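Local structure of putative tautomerase (Streptomyces achromogenes, 3RY0) at residues E9-S12 with P13-A17. The protein is a putative tautomerase, a small hexameric member of the macrophage migration inhibitory factor (MIF) clan whose subunits are built round a beta-alpha-beta unit. Sequence-based numbering, arbitrary orientation.
Sequences EGRS and PQEVA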
loop_
_atom_site.group_PDB
_atom_site.type_symbol
_atom_site.label_atom_id
_atom_site.label_comp_id
_atom_site.label_asym_id
_atom_site.label_seq_id
_atom_site.Cartn_x
_atom_site.Cartn_y
_atom_site.Cartn_z
ATOM N N GLU A 9 -11.102 4.296 -12.469
ATOM C CA GLU A 9 -10.930 5.182 -13.611
ATOM C C GLU A 9 -12.242 5.855 -14.003
ATOM O O GLU A 9 -13.326 5.341 -13.839
ATOM C CB GLU A 9 -10.314 4.419 -14.842
ATOM C CG GLU A 9 -8.850 4.134 -14.727
ATOM C CD GLU A 9 -8.255 3.369 -15.908
ATOM O OE1 GLU A 9 -9.021 2.934 -16.812
ATOM O OE2 GLU A 9 -7.048 3.154 -15.934
ATOM N N GLY A 10 -12.029 7.047 -14.539
ATOM C CA GLY A 10 -13.063 7.758 -15.231
ATOM C C GLY A 10 -13.571 8.974 -14.476
ATOM O O GLY A 10 -14.619 9.515 -14.888
ATOM N N ARG A 11 -12.935 9.403 -13.370
ATOM C CA ARG A 11 -13.451 10.622 -12.673
ATOM C C ARG A 11 -12.912 11.792 -13.405
ATOM O O ARG A 11 -11.830 11.740 -14.011
ATOM C CB ARG A 11 -12.903 10.803 -11.259
ATOM C CG ARG A 11 -13.459 10.010 -10.207
ATOM C CD ARG A 11 -14.851 10.306 -10.110
ATOM N NE ARG A 11 -15.531 9.276 -9.406
ATOM C CZ ARG A 11 -16.762 9.396 -8.952
ATOM N NH1 ARG A 11 -17.440 10.534 -9.168
ATOM N NH2 ARG A 11 -17.341 8.375 -8.324
ATOM N N SER A 12 -13.606 12.927 -13.340
ATOM C CA SER A 12 -13.080 14.046 -14.039
ATOM C C SER A 12 -11.891 14.650 -13.306
ATOM O O SER A 12 -11.754 14.483 -12.039
ATOM C CB SER A 12 -14.149 15.174 -14.161
ATOM O OG SER A 12 -14.591 15.617 -12.867
ATOM N N PRO A 13 -11.093 15.396 -14.027
ATOM C CA PRO A 13 -10.006 16.115 -13.373
ATOM C C PRO A 13 -10.531 17.048 -12.273
ATOM O O PRO A 13 -9.911 17.230 -11.210
ATOM C CB PRO A 13 -9.336 16.881 -14.501
ATOM C CG PRO A 13 -9.593 16.025 -15.723
ATOM C CD PRO A 13 -10.956 15.421 -15.513
ATOM N N GLN A 14 -11.708 17.629 -12.463
ATOM C CA GLN A 14 -12.170 18.606 -11.491
ATOM C C GLN A 14 -12.579 17.873 -10.202
ATOM O O GLN A 14 -12.380 18.361 -9.108
ATOM C CB GLN A 14 -13.447 19.286 -12.098
ATOM C CG GLN A 14 -13.248 20.181 -13.354
ATOM C CD GLN A 14 -12.677 19.500 -14.667
ATOM O OE1 GLN A 14 -12.931 18.305 -14.991
ATOM N NE2 GLN A 14 -11.914 20.319 -15.452
ATOM N N GLU A 15 -13.217 16.699 -10.335
ATOM C CA GLU A 15 -13.621 15.933 -9.182
ATOM C C GLU A 15 -12.346 15.474 -8.410
ATOM O O GLU A 15 -12.369 15.520 -7.183
ATOM C CB GLU A 15 -14.365 14.643 -9.580
ATOM C CG GLU A 15 -15.773 14.893 -10.092
ATOM C CD GLU A 15 -16.391 13.623 -10.647
ATOM O OE1 GLU A 15 -15.829 13.114 -11.652
ATOM O OE2 GLU A 15 -17.401 13.171 -10.121
ATOM N N VAL A 16 -11.322 15.019 -9.142
ATOM C CA VAL A 16 -10.077 14.525 -8.435
ATOM C C VAL A 16 -9.455 15.712 -7.691
ATOM O O VAL A 16 -9.076 15.536 -6.536
ATOM C CB VAL A 16 -9.137 13.924 -9.439
ATOM C CG1 VAL A 16 -7.791 13.649 -8.734
ATOM C CG2 VAL A 16 -9.711 12.549 -9.906
ATOM N N ALA A 17 -9.395 16.924 -8.296
ATOM C CA ALA A 17 -8.803 18.054 -7.610
ATOM C C ALA A 17 -9.646 18.459 -6.343
ATOM O O ALA A 17 -9.134 18.755 -5.284
ATOM C CB ALA A 17 -8.753 19.232 -8.562
HETATM O O HOH W 1 -16.882 11.898 -14.544
#
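Ser12 and Glu15 form a capping box at the start of helix 13-31, where the chain leaves the loop that follows strand 2-8. In one direction Glu15 N donates to Ser12 OG over 3.1 Å; in the other Ser12 N points almost straight (171°) at Glu15 OE1, 2.8 Å away, and takes its anti lone pair. With chi1 at 59°, Ser12 OG lies between its own N and carbonyl carbon, turned to the first turn of the helix. Ser12 OG also lies 3.0 Å from Glu15 OE1. Ser12 O is used as well, accepting from Val16 N at 3.0 Å as the helical bonding begins.

The other carboxylate oxygen, Glu15 OE2, forms a salt bridge with Arg11 NH1 at 2.8 Å. The oxygen lies at the edge of the guanidinium, in its plane, but the nitrogen meets it from above the carboxylate plane, and the two planes are turned 58° apart. Arg11 NH1 also donates to Leu31 O of a second subunit, which ties the cap to the assembly. A water bridges Gly10 O and Glu15 OE1 weakly. The apolar part of the Arg11 chain meets the helix too, with Arg11 CB 3.9 Å from Val16 CG2.

With each oxygen engaged separately, bonds to both should restrict the rotation of the Glu15 carboxylate, and the nearby arginine and helix N-terminus would be expected to stabilise its negative charge.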